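Local coordinates for beta-1,3-1,4-glucanase (Caldicellulosiruptor sp. F32, PDB 5H4R), which probably hydrolyses mixed-linkage beta-1,3-1,4-glucans as a family 5 glycoside hydrolase, at residues T224-G229 with N265-S270. The protein carries 1 engineered substitution. Numbering follows the deposited sequence.
Sequences TVRSTG and NRIIIS
Arg226 and Arg266 have the nearest CA atoms across the two segments, 11.2 Å apart, and the Arg226 side chain covers most of that distance, meeting Arg266 at CB. Residues 224-229 lead out of the C-terminal part of a helix through a type I turn from Arg226 to Gly229, whose positive phi (81°) suits glycine. Thr228 OG1 and Thr228 N both donate to Val225 O, the hydroxyl at 2.8 Å, while Ser227 OG donates to Thr224 O. Residues 265-270 run from a loop into a strand. Bent at chi2 (-52°) and then extended, Arg226 brings NH2 into van der Waals contact with aliphatic carbons, 3.6 Å from Arg266 CB and 4.3 Å from Ile267 CD1. Arg266 starts toward the helix segment at CB, then leads its guanidinium away; the two side chains cross at about a right angle, and Arg226 NH2 lies 6.7 Å from Arg266 NE. The guanidinium groups have different partners: Arg226 NH2 forms a salt bridge with Asp259 and NH1 bonds the carbonyls of Asn232 and Arg235, while Arg266 NH1 bonds Ser234 O and makes a long, weak ion pair with Asp179. The contact thus illustrates how a buried arginine can reach inward in a TIM barrel, from outer helix 205-226 past Leu237 of strand 237-240 to the loop entering the neighbouring parallel strand 267-272.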
ATOM      1  N   THR A 224     -16.874   0.315  11.570  1.00 11.10           N
ATOM      2  CA  THR A 224     -17.360  -0.975  11.088  1.00 10.75           C
ATOM      3  C   THR A 224     -16.479  -2.101  11.598  1.00 11.40           C
ATOM      4  O   THR A 224     -16.977  -3.117  12.104  1.00 12.28           O
ATOM      5  CB  THR A 224     -17.399  -0.964   9.552  1.00 12.71           C
ATOM      6  OG1 THR A 224     -18.381  -0.012   9.117  1.00 13.74           O
ATOM      7  CG2 THR A 224     -17.755  -2.320   9.001  1.00 15.30           C
ATOM      8  N   VAL A 225     -15.167  -1.938  11.476  1.00 11.46           N
ATOM      9  CA  VAL A 225     -14.251  -2.994  11.900  1.00  9.30           C
ATOM     10  C   VAL A 225     -14.382  -3.237  13.401  1.00  9.45           C
ATOM     11  O   VAL A 225     -14.439  -4.385  13.854  1.00 11.05           O
ATOM     12  CB  VAL A 225     -12.805  -2.646  11.513  1.00  9.37           C
ATOM     13  CG1 VAL A 225     -11.831  -3.642  12.157  1.00 13.86           C
ATOM     14  CG2 VAL A 225     -12.652  -2.647   9.997  1.00  9.89           C
ATOM     15  N   ARG A 226     -14.351  -2.170  14.195  1.00 11.36           N
ATOM     16  CA  ARG A 226     -14.372  -2.343  15.640  1.00 11.81           C
ATOM     17  C   ARG A 226     -15.649  -3.033  16.101  1.00 14.73           C
ATOM     18  O   ARG A 226     -15.650  -3.745  17.126  1.00 14.69           O
ATOM     19  CB  ARG A 226     -14.225  -0.997  16.329  1.00 12.37           C
ATOM     20  CG  ARG A 226     -12.926  -0.258  16.040  1.00 14.04           C
ATOM     21  CD  ARG A 226     -11.725  -1.111  16.280  1.00 14.60           C
ATOM     22  NE  ARG A 226     -10.486  -0.323  16.260  1.00 13.82           N
ATOM     23  CZ  ARG A 226      -9.293  -0.819  15.957  1.00 14.55           C
ATOM     24  NH1 ARG A 226      -9.169  -2.098  15.618  1.00 14.73           N
ATOM     25  NH2 ARG A 226      -8.228  -0.026  15.992  1.00 13.18           N
ATOM     26  N   SER A 227     -16.754  -2.811  15.386  1.00 12.59           N
ATOM     27  CA  SER A 227     -18.046  -3.358  15.799  1.00 14.30           C
ATOM     28  C   SER A 227     -18.149  -4.865  15.617  1.00 14.69           C
ATOM     29  O   SER A 227     -19.085  -5.462  16.165  1.00 15.80           O
ATOM     30  CB  SER A 227     -19.176  -2.670  15.020  1.00 15.74           C
ATOM     31  OG  SER A 227     -19.214  -3.120  13.672  1.00 17.42           O
ATOM     32  N   THR A 228     -17.206  -5.503  14.908  1.00 14.09           N
ATOM     33  CA  THR A 228     -17.323  -6.926  14.612  1.00 14.25           C
ATOM     34  C   THR A 228     -16.719  -7.820  15.687  1.00 19.61           C
ATOM     35  O   THR A 228     -16.880  -9.042  15.613  1.00 19.47           O
ATOM     36  CB  THR A 228     -16.683  -7.255  13.253  1.00 13.45           C
ATOM     37  OG1 THR A 228     -15.288  -6.953  13.264  1.00 14.28           O
ATOM     38  CG2 THR A 228     -17.391  -6.514  12.119  1.00 17.08           C
ATOM     39  N   GLY A 229     -16.068  -7.260  16.691  1.00 17.00           N
ATOM     40  CA  GLY A 229     -15.629  -8.038  17.834  1.00 18.45           C
ATOM     41  C   GLY A 229     -14.344  -8.807  17.611  1.00 17.25           C
ATOM     42  O   GLY A 229     -13.602  -8.605  16.649  1.00 13.42           O
ATOM     43  N   ASN A 265      -3.813   4.281  20.098  1.00 15.35           N
ATOM     44  CA  ASN A 265      -2.833   4.513  19.037  1.00 14.27           C
ATOM     45  C   ASN A 265      -2.730   3.305  18.099  1.00 13.23           C
ATOM     46  O   ASN A 265      -1.654   2.777  17.852  1.00 13.37           O
ATOM     47  CB  ASN A 265      -1.477   4.861  19.653  1.00 15.23           C
ATOM     48  CG  ASN A 265      -0.556   5.570  18.692  1.00 14.58           C
ATOM     49  OD1 ASN A 265      -0.994   6.267  17.779  1.00 14.40           O
ATOM     50  ND2 ASN A 265       0.741   5.418  18.905  1.00 15.34           N
ATOM     51  N   ARG A 266      -3.874   2.871  17.572  1.00 12.90           N
ATOM     52  CA  ARG A 266      -3.949   1.691  16.721  1.00 12.50           C
ATOM     53  C   ARG A 266      -4.282   2.056  15.281  1.00 11.52           C
ATOM     54  O   ARG A 266      -4.575   1.167  14.486  1.00 11.54           O
ATOM     55  CB  ARG A 266      -4.977   0.684  17.286  1.00 13.61           C
ATOM     56  CG  ARG A 266      -4.573   0.035  18.618  1.00 14.85           C
ATOM     57  CD  ARG A 266      -3.420  -0.946  18.417  1.00 15.23           C
ATOM     58  NE  ARG A 266      -2.801  -1.474  19.634  1.00 18.85           N
ATOM     59  CZ  ARG A 266      -2.746  -2.753  19.985  1.00 23.54           C
ATOM     60  NH1 ARG A 266      -3.302  -3.714  19.254  1.00 25.36           N
ATOM     61  NH2 ARG A 266      -2.116  -3.076  21.094  1.00 32.16           N
ATOM     62  N   ILE A 267      -4.237   3.347  14.928  1.00 11.22           N
ATOM     63  CA  ILE A 267      -4.478   3.807  13.563  1.00 10.38           C
ATOM     64  C   ILE A 267      -3.141   4.207  12.956  1.00  9.93           C
ATOM     65  O   ILE A 267      -2.416   5.034  13.525  1.00 10.38           O
ATOM     66  CB  ILE A 267      -5.470   4.986  13.510  1.00 11.06           C
ATOM     67  CG1 ILE A 267      -6.800   4.652  14.204  1.00 16.62           C
ATOM     68  CG2 ILE A 267      -5.689   5.411  12.062  1.00 12.25           C
ATOM     69  CD1 ILE A 267      -7.509   3.497  13.650  1.00 16.91           C
ATOM     70  N   ILE A 268      -2.826   3.619  11.803  1.00  9.71           N
ATOM     71  CA  ILE A 268      -1.578   3.848  11.079  1.00  8.03           C
ATOM     72  C   ILE A 268      -1.894   4.707   9.865  1.00  9.11           C
ATOM     73  O   ILE A 268      -2.860   4.434   9.147  1.00  8.74           O
ATOM     74  CB  ILE A 268      -0.939   2.519  10.632  1.00  9.11           C
ATOM     75  CG1 ILE A 268      -0.591   1.639  11.848  1.00  9.06           C
ATOM     76  CG2 ILE A 268       0.279   2.775   9.773  1.00 10.23           C
ATOM     77  CD1 ILE A 268      -0.109   0.267  11.481  1.00 10.37           C
ATOM     78  N   ILE A 269      -1.088   5.735   9.636  1.00  8.86           N
ATOM     79  CA  ILE A 269      -1.246   6.569   8.445  1.00  7.71           C
ATOM     80  C   ILE A 269      -0.631   5.839   7.259  1.00  7.05           C
ATOM     81  O   ILE A 269       0.514   5.389   7.335  1.00 10.04           O
ATOM     82  CB  ILE A 269      -0.570   7.931   8.636  1.00  9.26           C
ATOM     83  CG1 ILE A 269      -1.082   8.660   9.869  1.00 12.98           C
ATOM     84  CG2 ILE A 269      -0.758   8.817   7.383  1.00 11.85           C
ATOM     85  CD1 ILE A 269      -2.545   8.870   9.912  1.00 13.89           C
ATOM     86  N   SER A 270      -1.394   5.707   6.182  1.00  8.63           N
ATOM     87  CA  SER A 270      -0.971   5.061   4.948  1.00  9.56           C
ATOM     88  C   SER A 270      -0.613   6.110   3.904  1.00  8.85           C
ATOM     89  O   SER A 270      -1.417   7.002   3.619  1.00 11.25           O
ATOM     90  CB  SER A 270      -2.090   4.172   4.395  1.00 12.43           C
ATOM     91  OG  SER A 270      -1.749   3.665   3.121  1.00 14.24           O
TER